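Local atomic coordinates of ATP synthase subunit s, mitochondrial (Bos taurus, PDB entry 3E4G), a protein that regulates mitochondrial ATP synthase, being necessary for its proton conduction and blocking a proton leak through an alternative exit pathway. Residues S28-R33 / D79-L84; G101-L106 / M119-C124; Q160-S165 / L169-D174; W5-F10 / D70-S75. The protein carries 1 engineered substitution. One frame throughout, in Å; residues are numbered along the deposited sequence. Where two conformers were deposited one is given.

Interaction 1 of 4, residues S28-R33 / D79-L84; sequences SEWLLR and DHMEGL
Trp30 and His80 form an offset aromatic stack where the N-terminal domain meets the second leucine-rich repeat. Helix 23-33 supplies the indole. The imidazole comes from a short 3-10 segment in the loop after strand 63-69. This is the tight, buried side of the contact. The five-membered ring of Trp30 lies almost parallel to the imidazole, with the planes at 10° and the centroids 4.1 Å apart. The nearest atoms are Trp30 CG and His80 ND1, at 3.3 Å. Trp30 CB sits 3.5 Å from the centroid of the His80 ring, nearly on the ring normal, which makes a CH-pi contact. With CG anti to the backbone N (chi1 164°), the Trp30 indole extends past His80 CB to Met81. In the conformer described, Met81 SD meets the indole edge 3.9 Å from Trp30 CZ3, a Met-aromatic contact. Leu31 CD2 lies over the opposite indole face. His80 ND1 is hydrogen-bonded to Gly77 O, which fixes the turn of the imidazole. A leucine in place of Trp30 has no ring to lie on the imidazole, and would probably leave a gap between helix and loop and Met81 SD without its aromatic edge. The Arg33 side is looser and partly exposed. Its guanidinium plane is turned 77° from the imidazole, and Arg33 NE is hydrogen-bonded to Phe10 O. A water links the two groups from their edges: it accepts from Arg33 NH2 at 3.3 Å and lies 2.8 Å from His80 NE2.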
loop_
_atom_site.group_PDB
_atom_site.type_symbol
_atom_site.label_atom_id
_atom_site.label_comp_id
_atom_site.label_asym_id
_atom_site.label_seq_id
_atom_site.Cartn_x
_atom_site.Cartn_y
_atom_site.Cartn_z
ATOM N N SER A 28 0.345 -4.097 -10.846
ATOM C CA SER A 28 -0.901 -4.837 -10.798
ATOM C C SER A 28 -0.628 -6.342 -10.710
ATOM O O SER A 28 -1.291 -7.067 -9.980
ATOM C CB SER A 28 -1.747 -4.589 -12.062
ATOM O OG SER A 28 -2.165 -3.219 -12.167
ATOM N N GLU A 29 0.331 -6.784 -11.506
ATOM C CA GLU A 29 0.720 -8.228 -11.511
ATOM C C GLU A 29 1.251 -8.615 -10.128
ATOM O O GLU A 29 0.902 -9.678 -9.573
ATOM C CB GLU A 29 1.744 -8.479 -12.584
ATOM C CG GLU A 29 1.126 -8.420 -13.999
ATOM C CD GLU A 29 2.062 -8.363 -15.124
ATOM O OE1 GLU A 29 3.272 -8.296 -14.945
ATOM O OE2 GLU A 29 1.517 -8.419 -16.290
ATOM N N TRP A 30 2.153 -7.824 -9.571
ATOM C CA TRP A 30 2.687 -8.056 -8.220
ATOM C C TRP A 30 1.555 -8.150 -7.196
ATOM O O TRP A 30 1.465 -9.100 -6.405
ATOM C CB TRP A 30 3.671 -6.934 -7.844
ATOM C CG TRP A 30 3.981 -6.862 -6.397
ATOM C CD1 TRP A 30 4.519 -7.813 -5.575
ATOM C CD2 TRP A 30 3.722 -5.728 -5.544
ATOM N NE1 TRP A 30 4.637 -7.349 -4.296
ATOM C CE2 TRP A 30 4.150 -6.051 -4.245
ATOM C CE3 TRP A 30 3.178 -4.444 -5.788
ATOM C CZ2 TRP A 30 4.020 -5.177 -3.157
ATOM C CZ3 TRP A 30 3.067 -3.573 -4.732
ATOM C CH2 TRP A 30 3.451 -3.928 -3.441
ATOM N N LEU A 31 0.674 -7.151 -7.204
ATOM C CA LEU A 31 -0.392 -7.133 -6.183
ATOM C C LEU A 31 -1.295 -8.335 -6.335
ATOM O O LEU A 31 -1.584 -9.039 -5.354
ATOM C CB LEU A 31 -1.142 -5.802 -6.266
ATOM C CG LEU A 31 -0.302 -4.676 -5.621
ATOM C CD1 LEU A 31 -0.685 -3.288 -6.143
ATOM C CD2 LEU A 31 -0.390 -4.700 -4.105
ATOM N N LEU A 32 -1.769 -8.611 -7.554
ATOM C CA LEU A 32 -2.730 -9.710 -7.661
ATOM C C LEU A 32 -2.039 -11.073 -7.409
ATOM O O LEU A 32 -2.649 -11.944 -6.782
ATOM C CB LEU A 32 -3.516 -9.718 -8.964
ATOM C CG LEU A 32 -4.783 -8.842 -8.935
ATOM C CD1 LEU A 32 -4.502 -7.328 -8.733
ATOM C CD2 LEU A 32 -5.535 -9.051 -10.274
ATOM N N ARG A 33 -0.790 -11.268 -7.835
ATOM C CA ARG A 33 -0.151 -12.574 -7.566
ATOM C C ARG A 33 0.037 -12.769 -6.068
ATOM O O ARG A 33 0.102 -13.912 -5.587
ATOM C CB ARG A 33 1.168 -12.771 -8.365
ATOM C CG ARG A 33 2.347 -11.989 -7.849
ATOM C CD ARG A 33 3.365 -11.800 -8.957
ATOM N NE ARG A 33 4.594 -11.211 -8.432
ATOM C CZ ARG A 33 5.409 -10.411 -9.108
ATOM N NH1 ARG A 33 5.151 -10.126 -10.393
ATOM N NH2 ARG A 33 6.466 -9.887 -8.499
ATOM N N ASP A 79 8.796 -1.807 -3.773
ATOM C CA ASP A 79 9.522 -1.126 -4.825
ATOM C C ASP A 79 8.736 -1.097 -6.144
ATOM O O ASP A 79 9.013 -0.241 -7.015
ATOM C CB ASP A 79 10.912 -1.678 -4.996
ATOM C CG ASP A 79 11.862 -1.313 -3.815
ATOM O OD1 ASP A 79 11.523 -0.472 -2.967
ATOM O OD2 ASP A 79 12.929 -1.908 -3.787
ATOM N N HIS A 80 7.759 -1.982 -6.305
ATOM C CA HIS A 80 6.867 -1.870 -7.482
ATOM C C HIS A 80 6.060 -0.544 -7.485
ATOM O O HIS A 80 5.462 -0.191 -8.487
ATOM C CB HIS A 80 5.827 -3.009 -7.521
ATOM C CG HIS A 80 6.391 -4.354 -7.900
ATOM N ND1 HIS A 80 6.802 -5.278 -6.959
ATOM C CD2 HIS A 80 6.579 -4.948 -9.096
ATOM C CE1 HIS A 80 7.196 -6.368 -7.619
ATOM N NE2 HIS A 80 7.089 -6.193 -8.904
ATOM N N MET A 81 5.988 0.091 -6.349
ATOM C CA MET A 81 5.176 1.352 -6.147
ATOM C C MET A 81 5.952 2.550 -6.788
ATOM O O MET A 81 5.356 3.614 -6.923
ATOM C CB MET A 81 4.917 1.640 -4.656
ATOM C CG MET A 81 4.080 0.529 -3.960
ATOM S SD MET A 81 2.384 0.245 -4.600
ATOM C CE MET A 81 1.651 1.794 -4.248
ATOM N N GLU A 82 7.258 2.398 -7.043
ATOM C CA GLU A 82 8.106 3.559 -7.340
ATOM C C GLU A 82 7.653 4.357 -8.502
ATOM O O GLU A 82 7.831 5.593 -8.508
ATOM C CB GLU A 82 9.545 3.049 -7.550
ATOM C CG GLU A 82 10.560 4.144 -7.455
ATOM C CD GLU A 82 10.677 4.902 -8.646
ATOM O OE1 GLU A 82 10.502 4.310 -9.754
ATOM O OE2 GLU A 82 11.035 6.133 -8.591
ATOM N N GLY A 83 7.157 3.720 -9.532
ATOM C CA GLY A 83 6.792 4.394 -10.817
ATOM C C GLY A 83 5.341 4.831 -10.933
ATOM O O GLY A 83 4.916 5.327 -11.997
ATOM N N LEU A 84 4.537 4.575 -9.903
ATOM C CA LEU A 84 3.078 4.829 -9.974
ATOM C C LEU A 84 2.787 6.266 -9.660
ATOM O O LEU A 84 3.203 6.806 -8.619
ATOM C CB LEU A 84 2.362 3.954 -8.955
ATOM C CG LEU A 84 2.628 2.427 -9.122
ATOM C CD1 LEU A 84 1.832 1.666 -8.069
ATOM C CD2 LEU A 84 2.288 1.932 -10.480
HETATM O O HOH W 1 7.769 -8.048 -10.871
#

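Interaction 2 of 4, residues G101-L106 / M119-C124; sequences GCLERL and MEIISC
Leu103 and Ile121 reach toward each other tip to tip across a buried, wholly apolar contact. Leu103 CD1 is 4.0 Å from Ile121 CD1. The other branch of Leu103 crosses the end of Met119 at a slant, with CD2 4.0 Å from Met119 CE. Leu106, one turn further along the helix, adds a looser touch: its CD1 is 4.3 Å from the same methyl. Met119 is modelled in two conformers, and these contacts belong to the one described. It reaches the helix because its chain is fully extended, with CG anti to the backbone N (chi1 -171°). Strand alternation puts Met119 and Ile121 on the same face. The helix and strand segments run antiparallel, at 173°, with axes 13.0 Å apart at closest approach. Side chains from both sides therefore fill the space between them. The contact joins the third and fourth leucine-rich repeats. Strand 118-122 lies between the parallel strands 89-93 and 143-147, and backbone hydrogen bonds tie it to both. Leu92 of strand 89-93 packs against Leu103 and Met119, and Ile132 of helix 129-134 packs against Ile121.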
loop_
_atom_site.group_PDB
_atom_site.type_symbol
_atom_site.label_atom_id
_atom_site.label_comp_id
_atom_site.label_asym_id
_atom_site.label_seq_id
_atom_site.Cartn_x
_atom_site.Cartn_y
_atom_site.Cartn_z
ATOM N N GLY A 101 9.004 -1.172 8.429
ATOM C CA GLY A 101 9.891 -0.837 7.320
ATOM C C GLY A 101 9.134 -0.730 5.976
ATOM O O GLY A 101 9.553 0.050 5.109
ATOM N N CYS A 102 8.046 -1.462 5.815
ATOM C CA CYS A 102 7.219 -1.391 4.608
ATOM C C CYS A 102 6.570 0.003 4.527
ATOM O O CYS A 102 6.536 0.653 3.471
ATOM C CB CYS A 102 6.111 -2.450 4.638
ATOM S SG CYS A 102 6.755 -4.171 4.821
ATOM N N LEU A 103 6.015 0.451 5.672
ATOM C CA LEU A 103 5.353 1.760 5.744
ATOM C C LEU A 103 6.368 2.890 5.539
ATOM O O LEU A 103 6.099 3.886 4.866
ATOM C CB LEU A 103 4.624 1.932 7.057
ATOM C CG LEU A 103 3.505 0.874 7.270
ATOM C CD1 LEU A 103 2.825 1.116 8.616
ATOM C CD2 LEU A 103 2.489 0.879 6.144
ATOM N N GLU A 104 7.589 2.729 6.104
ATOM C CA GLU A 104 8.676 3.672 5.906
ATOM C C GLU A 104 9.007 3.734 4.406
ATOM O O GLU A 104 9.126 4.859 3.834
ATOM C CB GLU A 104 9.882 3.293 6.734
ATOM C CG GLU A 104 9.660 3.496 8.197
ATOM C CD GLU A 104 10.624 2.788 9.115
ATOM O OE1 GLU A 104 11.424 1.970 8.653
ATOM O OE2 GLU A 104 10.544 3.039 10.312
ATOM N N ARG A 105 9.210 2.596 3.752
ATOM C CA ARG A 105 9.528 2.578 2.345
ATOM C C ARG A 105 8.471 3.309 1.505
ATOM O O ARG A 105 8.761 4.122 0.626
ATOM C CB ARG A 105 9.695 1.104 1.871
ATOM C CG ARG A 105 10.120 0.828 0.422
ATOM C CD ARG A 105 10.296 -0.673 0.127
ATOM N NE ARG A 105 11.404 -1.230 0.861
ATOM C CZ ARG A 105 12.732 -0.985 0.612
ATOM N NH1 ARG A 105 13.102 -0.430 -0.540
ATOM N NH2 ARG A 105 13.620 -1.339 1.467
ATOM N N LEU A 106 7.204 3.007 1.812
ATOM C CA LEU A 106 6.077 3.705 1.098
ATOM C C LEU A 106 6.140 5.214 1.318
ATOM O O LEU A 106 5.938 6.019 0.393
ATOM C CB LEU A 106 4.770 3.201 1.616
ATOM C CG LEU A 106 4.332 1.794 1.099
ATOM C CD1 LEU A 106 3.138 1.322 1.925
ATOM C CD2 LEU A 106 3.966 1.834 -0.335
ATOM N N MET A 119 -5.686 6.185 3.413
ATOM C CA MET A 119 -5.065 4.892 3.738
ATOM C C MET A 119 -5.760 4.272 4.914
ATOM O O MET A 119 -6.278 4.945 5.802
ATOM C CB MET A 119 -3.574 5.097 3.999
ATOM C CG MET A 119 -2.810 3.877 4.124
ATOM S SD MET A 119 -1.035 4.262 4.064
ATOM C CE MET A 119 -0.457 2.588 3.968
ATOM N N GLU A 120 -5.749 2.947 4.874
ATOM C CA GLU A 120 -6.424 2.131 5.905
ATOM C C GLU A 120 -5.437 0.996 6.268
ATOM O O GLU A 120 -4.931 0.342 5.345
ATOM C CB GLU A 120 -7.700 1.525 5.364
ATOM C CG GLU A 120 -8.683 2.616 4.807
ATOM C CD GLU A 120 -9.878 1.922 4.226
ATOM O OE1 GLU A 120 -9.795 1.260 3.193
ATOM O OE2 GLU A 120 -10.930 1.859 4.920
ATOM N N ILE A 121 -5.215 0.803 7.548
ATOM C CA ILE A 121 -4.299 -0.268 8.025
ATOM C C ILE A 121 -5.033 -0.991 9.130
ATOM O O ILE A 121 -5.329 -0.389 10.180
ATOM C CB ILE A 121 -2.949 0.312 8.495
ATOM C CG1 ILE A 121 -2.313 1.185 7.413
ATOM C CG2 ILE A 121 -2.018 -0.857 8.859
ATOM C CD1 ILE A 121 -1.055 1.900 7.880
ATOM N N ILE A 122 -5.343 -2.251 8.876
ATOM C CA ILE A 122 -6.293 -3.025 9.715
ATOM C C ILE A 122 -5.673 -4.376 9.971
ATOM O O ILE A 122 -5.367 -5.125 9.039
ATOM C CB ILE A 122 -7.631 -3.206 8.968
ATOM C CG1 ILE A 122 -8.234 -1.829 8.575
ATOM C CG2 ILE A 122 -8.602 -4.018 9.861
ATOM C CD1 ILE A 122 -9.167 -1.901 7.431
ATOM N N SER A 123 -5.561 -4.752 11.256
ATOM C CA SER A 123 -5.187 -6.151 11.586
ATOM C C SER A 123 -3.889 -6.565 10.906
ATOM O O SER A 123 -3.756 -7.684 10.415
ATOM C CB SER A 123 -6.321 -7.108 11.253
ATOM O OG SER A 123 -7.519 -6.795 11.955
ATOM N N CYS A 124 -2.901 -5.663 10.914
ATOM C CA CYS A 124 -1.518 -5.975 10.465
ATOM C C CYS A 124 -0.688 -5.998 11.721
ATOM O O CYS A 124 -0.287 -4.938 12.245
ATOM C CB CYS A 124 -1.037 -4.935 9.466
ATOM S SG CYS A 124 -1.970 -4.940 7.918
#

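Interaction 3 of 4, residues Q160-S165 / L169-D174; sequences QAFKTS and LELKLD
Phe162 holds CG beside its backbone N (chi1 -74°), which carries the ring off helix 155-165 toward Leu169 and Leu171. Both leucines have CG anti to the backbone N, with chi1 of -179° in Leu169. The CD2 branch of each is the one that meets the ring. Leu169 CD2 is 3.8 Å from Phe162 CG. The same methyl lies 4.1 Å from the centroid of the Phe162 ring and 29° off the ring normal, an off-centre CH-pi contact in which the methyl comes in obliquely, nearest CG and CD1. Leu171 makes the lighter touch. Its CD2 is 4.2 Å from Phe162 CD2, and the two side chains cross at about a right angle.

The segments belong to the last beta-alpha-beta unit of the fold, made of strand 143-147, helix 155-165 and strand 170-174. Leu169 sits just ahead of that last strand. Strand 170-174 is the outermost strand at this end of the sheet, and backbone hydrogen bonds join it to strand 143-147. Phe162 also packs on Leu144 of that strand and on Ile132 of helix 129-134, so its ring is buried among several elements. Leu169 and Leu171 are only partly covered. The last turn of the helix has polar bonds of its own. Thr164 OG1 donates to Ala161 O at 3.0 Å, from above the carbonyl plane, and the same oxygen accepts from Ser165 N. Between the two segments the contact is apolar alone. The fit therefore depends on shape and on burial of the Phe162 ring, with no directional bond to fix the spacing.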
loop_
_atom_site.group_PDB
_atom_site.type_symbol
_atom_site.label_atom_id
_atom_site.label_comp_id
_atom_site.label_asym_id
_atom_site.label_seq_id
_atom_site.Cartn_x
_atom_site.Cartn_y
_atom_site.Cartn_z
ATOM N N GLN A 160 -2.092 13.302 18.518
ATOM C CA GLN A 160 -1.480 14.625 18.635
ATOM C C GLN A 160 -0.470 14.936 17.583
ATOM O O GLN A 160 -0.477 16.078 17.065
ATOM C CB GLN A 160 -0.865 14.810 20.010
ATOM C CG GLN A 160 -1.972 14.837 21.076
ATOM C CD GLN A 160 -3.105 15.878 20.785
ATOM O OE1 GLN A 160 -2.803 17.075 20.592
ATOM N NE2 GLN A 160 -4.388 15.448 20.805
ATOM N N ALA A 161 0.301 13.920 17.226
ATOM C CA ALA A 161 1.313 14.031 16.156
ATOM C C ALA A 161 0.676 14.452 14.866
ATOM O O ALA A 161 1.178 15.326 14.134
ATOM C CB ALA A 161 2.138 12.784 15.978
ATOM N N PHE A 162 -0.389 13.753 14.494
ATOM C CA PHE A 162 -1.112 14.077 13.249
ATOM C C PHE A 162 -1.858 15.386 13.342
ATOM O O PHE A 162 -2.046 16.101 12.316
ATOM C CB PHE A 162 -1.982 12.908 12.768
ATOM C CG PHE A 162 -1.262 11.759 12.161
ATOM C CD1 PHE A 162 -0.569 11.866 10.978
ATOM C CD2 PHE A 162 -1.452 10.548 12.660
ATOM C CE1 PHE A 162 0.059 10.783 10.426
ATOM C CE2 PHE A 162 -0.819 9.474 12.130
ATOM C CZ PHE A 162 0.048 9.630 11.086
ATOM N N LYS A 163 -2.266 15.757 14.543
ATOM C CA LYS A 163 -2.937 17.017 14.692
ATOM C C LYS A 163 -2.116 18.183 14.282
ATOM O O LYS A 163 -2.600 19.124 13.617
ATOM C CB LYS A 163 -3.398 17.269 16.106
ATOM C CG LYS A 163 -4.795 16.776 16.349
ATOM C CD LYS A 163 -5.264 17.144 17.799
ATOM C CE LYS A 163 -6.654 16.529 18.121
ATOM N NZ LYS A 163 -6.948 16.434 19.601
ATOM N N THR A 164 -0.832 17.994 14.510
ATOM C CA THR A 164 0.129 19.020 14.139
ATOM C C THR A 164 0.604 18.871 12.674
ATOM O O THR A 164 0.656 19.889 11.947
ATOM C CB THR A 164 1.264 19.155 15.123
ATOM O OG1 THR A 164 1.909 17.905 15.376
ATOM C CG2 THR A 164 0.721 19.650 16.423
ATOM N N SER A 165 0.919 17.677 12.228
ATOM C CA SER A 165 1.581 17.453 10.922
ATOM C C SER A 165 0.588 17.391 9.804
ATOM O O SER A 165 0.977 17.630 8.650
ATOM C CB SER A 165 2.452 16.133 10.845
ATOM O OG SER A 165 1.736 14.925 11.171
ATOM N N LEU A 169 -6.378 16.048 8.437
ATOM C CA LEU A 169 -6.571 14.619 8.372
ATOM C C LEU A 169 -7.789 14.143 9.181
ATOM O O LEU A 169 -7.917 14.543 10.361
ATOM C CB LEU A 169 -5.315 13.904 8.912
ATOM C CG LEU A 169 -5.321 12.401 8.907
ATOM C CD1 LEU A 169 -5.524 11.868 7.459
ATOM C CD2 LEU A 169 -4.182 11.878 9.750
ATOM N N GLU A 170 -8.712 13.378 8.608
ATOM C CA GLU A 170 -9.712 12.661 9.364
ATOM C C GLU A 170 -9.058 11.352 9.786
ATOM O O GLU A 170 -8.807 10.492 8.919
ATOM C CB GLU A 170 -10.895 12.392 8.431
ATOM C CG GLU A 170 -11.962 11.625 9.094
ATOM C CD GLU A 170 -13.164 11.282 8.128
ATOM O OE1 GLU A 170 -13.240 11.770 6.999
ATOM O OE2 GLU A 170 -14.125 10.440 8.480
ATOM N N LEU A 171 -8.780 11.230 11.095
ATOM C CA LEU A 171 -8.093 10.058 11.643
ATOM C C LEU A 171 -9.115 9.273 12.386
ATOM O O LEU A 171 -9.689 9.760 13.392
ATOM C CB LEU A 171 -6.915 10.571 12.624
ATOM C CG LEU A 171 -6.103 9.462 13.319
ATOM C CD1 LEU A 171 -5.289 8.629 12.328
ATOM C CD2 LEU A 171 -5.214 10.074 14.370
ATOM N N LYS A 172 -9.380 8.054 11.951
ATOM C CA LYS A 172 -10.357 7.167 12.541
ATOM C C LYS A 172 -9.563 6.053 13.194
ATOM O O LYS A 172 -8.816 5.332 12.519
ATOM C CB LYS A 172 -11.282 6.628 11.499
ATOM C CG LYS A 172 -12.334 5.739 12.044
ATOM C CD LYS A 172 -13.262 5.297 10.934
ATOM C CE LYS A 172 -14.384 4.526 11.435
ATOM N NZ LYS A 172 -15.320 5.338 12.317
ATOM N N LEU A 173 -9.740 5.888 14.503
ATOM C CA LEU A 173 -8.965 4.909 15.283
ATOM C C LEU A 173 -9.925 3.896 15.898
ATOM O O LEU A 173 -10.861 4.300 16.680
ATOM C CB LEU A 173 -8.197 5.574 16.400
ATOM C CG LEU A 173 -7.162 6.614 15.957
ATOM C CD1 LEU A 173 -6.401 7.147 17.182
ATOM C CD2 LEU A 173 -6.191 6.063 14.894
ATOM N N ASP A 174 -9.701 2.632 15.625
ATOM C CA ASP A 174 -10.310 1.533 16.350
ATOM C C ASP A 174 -9.184 0.694 16.951
ATOM O O ASP A 174 -8.829 -0.384 16.471
ATOM C CB ASP A 174 -11.172 0.677 15.413
ATOM C CG ASP A 174 -12.474 1.340 14.999
ATOM O OD1 ASP A 174 -12.937 2.266 15.658
ATOM O OD2 ASP A 174 -13.067 0.872 14.019
#

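Interaction 4 of 4, residues W5-F10 / D70-S75; sequences WLNAVF and DSCIMS
Asn7 and Cys72 bring helix 2-11 up to the irregular 70-75 loop, with Asn7 CA 6.9 Å from Cys72 CA. Phe10, one turn further along the helix, faces the same stretch of loop, and its CA is 8.0 Å from Ile73 CA. The side chains meet only lightly. In the conformer described, Asn7 OD1 lies 4.0 Å from Cys72 CB. The other end of that amide, ND2, makes a weak hydrogen bond to Tyr97 OH. Cys72 SG sits between the backbone N and the carbonyl carbon (chi1 68°), the crowded position, and points to the Phe10 ring. It is 4.4 Å from Phe10 CD1 and 5.3 Å from the ring centroid. The sulfur comes in obliquely, 53° off the ring normal, in a loose Cys sulfur-aromatic contact.

The fold here is a leucine-rich repeat domain with an N-terminal helical region at one end. Helix 2-11 belongs to that region, and the loop follows strand 63-69 in the second repeat. The contact lies near the surface. The loop has a second partner in Cys34: Cys72 shares a backbone hydrogen bond with it, and Ser71 OG is bonded to Cys34 O. The next residue, Gly35, binds the magnesium ion together with Thr69, which comes just before the loop. Ile73 and Met74 pack on Asn11 of the same helix. Within the loop, Ile73 N gives a weak hydrogen bond to Ser71 OG, at 3.3 Å and with an N-H...O angle of 159°.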
loop_
_atom_site.group_PDB
_atom_site.type_symbol
_atom_site.label_atom_id
_atom_site.label_comp_id
_atom_site.label_asym_id
_atom_site.label_seq_id
_atom_site.Cartn_x
_atom_site.Cartn_y
_atom_site.Cartn_z
ATOM N N TRP A 5 11.759 -18.304 0.514
ATOM C CA TRP A 5 12.153 -18.029 -0.875
ATOM C C TRP A 5 10.870 -17.711 -1.712
ATOM O O TRP A 5 10.898 -16.772 -2.521
ATOM C CB TRP A 5 12.919 -19.231 -1.472
ATOM C CG TRP A 5 13.071 -19.055 -2.962
ATOM C CD1 TRP A 5 13.915 -18.236 -3.600
ATOM C CD2 TRP A 5 12.194 -19.648 -3.940
ATOM N NE1 TRP A 5 13.624 -18.277 -4.984
ATOM C CE2 TRP A 5 12.567 -19.120 -5.183
ATOM C CE3 TRP A 5 11.129 -20.564 -3.865
ATOM C CZ2 TRP A 5 11.905 -19.453 -6.387
ATOM C CZ3 TRP A 5 10.486 -20.912 -5.066
ATOM C CH2 TRP A 5 10.878 -20.352 -6.274
ATOM N N LEU A 6 9.858 -18.503 -1.549
ATOM C CA LEU A 6 8.661 -18.343 -2.352
ATOM C C LEU A 6 8.049 -16.949 -2.110
ATOM O O LEU A 6 7.679 -16.227 -3.063
ATOM C CB LEU A 6 7.662 -19.435 -2.011
ATOM C CG LEU A 6 6.431 -19.520 -2.909
ATOM C CD1 LEU A 6 6.806 -19.888 -4.326
ATOM C CD2 LEU A 6 5.372 -20.448 -2.283
ATOM N N ASN A 7 7.928 -16.532 -0.833
ATOM C CA ASN A 7 7.393 -15.201 -0.561
ATOM C C ASN A 7 8.272 -14.133 -1.162
ATOM O O ASN A 7 7.762 -13.122 -1.689
ATOM C CB ASN A 7 7.203 -15.026 0.957
ATOM C CG ASN A 7 5.913 -15.679 1.493
ATOM O OD1 ASN A 7 4.961 -15.932 0.832
ATOM N ND2 ASN A 7 5.927 -15.848 2.800
ATOM N N ALA A 8 9.595 -14.322 -1.066
ATOM C CA ALA A 8 10.484 -13.343 -1.611
ATOM C C ALA A 8 10.322 -13.233 -3.125
ATOM O O ALA A 8 10.268 -12.096 -3.640
ATOM C CB ALA A 8 11.954 -13.659 -1.252
ATOM N N VAL A 9 10.248 -14.317 -3.853
ATOM C CA VAL A 9 10.144 -14.231 -5.299
ATOM C C VAL A 9 8.748 -13.721 -5.721
ATOM O O VAL A 9 8.636 -13.133 -6.801
ATOM C CB VAL A 9 10.530 -15.548 -5.974
ATOM C CG1 VAL A 9 9.484 -16.589 -5.932
ATOM C CG2 VAL A 9 11.206 -15.333 -7.240
ATOM N N PHE A 10 7.727 -13.963 -4.923
ATOM C CA PHE A 10 6.422 -13.321 -5.203
ATOM C C PHE A 10 6.543 -11.805 -5.162
ATOM O O PHE A 10 5.816 -11.082 -5.871
ATOM C CB PHE A 10 5.338 -13.823 -4.257
ATOM C CG PHE A 10 4.586 -15.013 -4.810
ATOM C CD1 PHE A 10 3.218 -14.942 -5.067
ATOM C CD2 PHE A 10 5.247 -16.233 -5.107
ATOM C CE1 PHE A 10 2.489 -15.970 -5.600
ATOM C CE2 PHE A 10 4.531 -17.291 -5.635
ATOM C CZ PHE A 10 3.152 -17.203 -5.857
ATOM N N ASP A 70 -5.456 -10.034 3.298
ATOM C CA ASP A 70 -4.986 -11.427 3.334
ATOM C C ASP A 70 -3.965 -11.630 2.212
ATOM O O ASP A 70 -4.007 -12.594 1.457
ATOM C CB ASP A 70 -6.144 -12.411 3.242
ATOM C CG ASP A 70 -6.920 -12.506 4.542
ATOM O OD1 ASP A 70 -6.240 -12.777 5.561
ATOM O OD2 ASP A 70 -8.145 -12.420 4.561
ATOM N N SER A 71 -2.983 -10.728 2.140
ATOM C CA SER A 71 -1.992 -10.666 1.071
ATOM C C SER A 71 -0.605 -10.952 1.634
ATOM O O SER A 71 -0.311 -10.643 2.800
ATOM C CB SER A 71 -2.047 -9.288 0.448
ATOM O OG SER A 71 -1.010 -9.042 -0.477
ATOM N N CYS A 72 0.283 -11.455 0.772
ATOM C CA CYS A 72 1.695 -11.731 1.170
ATOM C C CYS A 72 2.641 -10.661 0.764
ATOM O O CYS A 72 3.877 -10.889 0.823
ATOM C CB CYS A 72 2.131 -13.138 0.620
ATOM S SG CYS A 72 2.262 -13.192 -1.170
ATOM N N ILE A 73 2.175 -9.458 0.435
ATOM C CA ILE A 73 3.096 -8.373 0.108
ATOM C C ILE A 73 3.965 -8.051 1.319
ATOM O O ILE A 73 3.572 -8.092 2.483
ATOM C CB ILE A 73 2.358 -7.134 -0.407
ATOM C CG1 ILE A 73 1.351 -6.579 0.626
ATOM C CG2 ILE A 73 1.727 -7.417 -1.760
ATOM C CD1 ILE A 73 0.609 -5.320 0.060
ATOM N N MET A 74 5.217 -7.653 0.984
ATOM C CA MET A 74 6.189 -7.255 2.051
ATOM C C MET A 74 7.309 -6.504 1.463
ATOM O O MET A 74 7.729 -6.789 0.351
ATOM C CB MET A 74 6.560 -8.312 2.891
ATOM C CG MET A 74 7.234 -9.184 2.194
ATOM S SD MET A 74 7.737 -10.624 3.290
ATOM C CE MET A 74 8.254 -9.858 4.780
ATOM N N SER A 75 7.924 -5.665 2.258
ATOM C CA SER A 75 9.210 -5.061 2.073
ATOM C C SER A 75 9.520 -4.652 0.668
ATOM O O SER A 75 8.942 -3.659 0.128
ATOM C CB SER A 75 10.314 -5.937 2.775
ATOM O OG SER A 75 10.486 -7.172 2.065
#

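Overall arrangement
Interactions 1 and 4 join the N-terminal domain to the second repeat, with centres about 12 Å apart. They touch where Trp30 CZ2 packs 3.5 Å from Ile73 CG2, and again through the bond between Arg33 and Phe10. The bound magnesium ion lies about 10 Å from the side chain of Cys72 and about 11 Å from that of Arg33, so neither contact forms part of its site. Interaction 2 continues into the repeats. It meets interaction 1 through a salt bridge, Asp79 OD1 to Arg105 NH1 at 2.9 Å. Interaction 3 ends the same sheet. Its nearest atoms are about 7 Å from interaction 2 and about 17 Å from interaction 1.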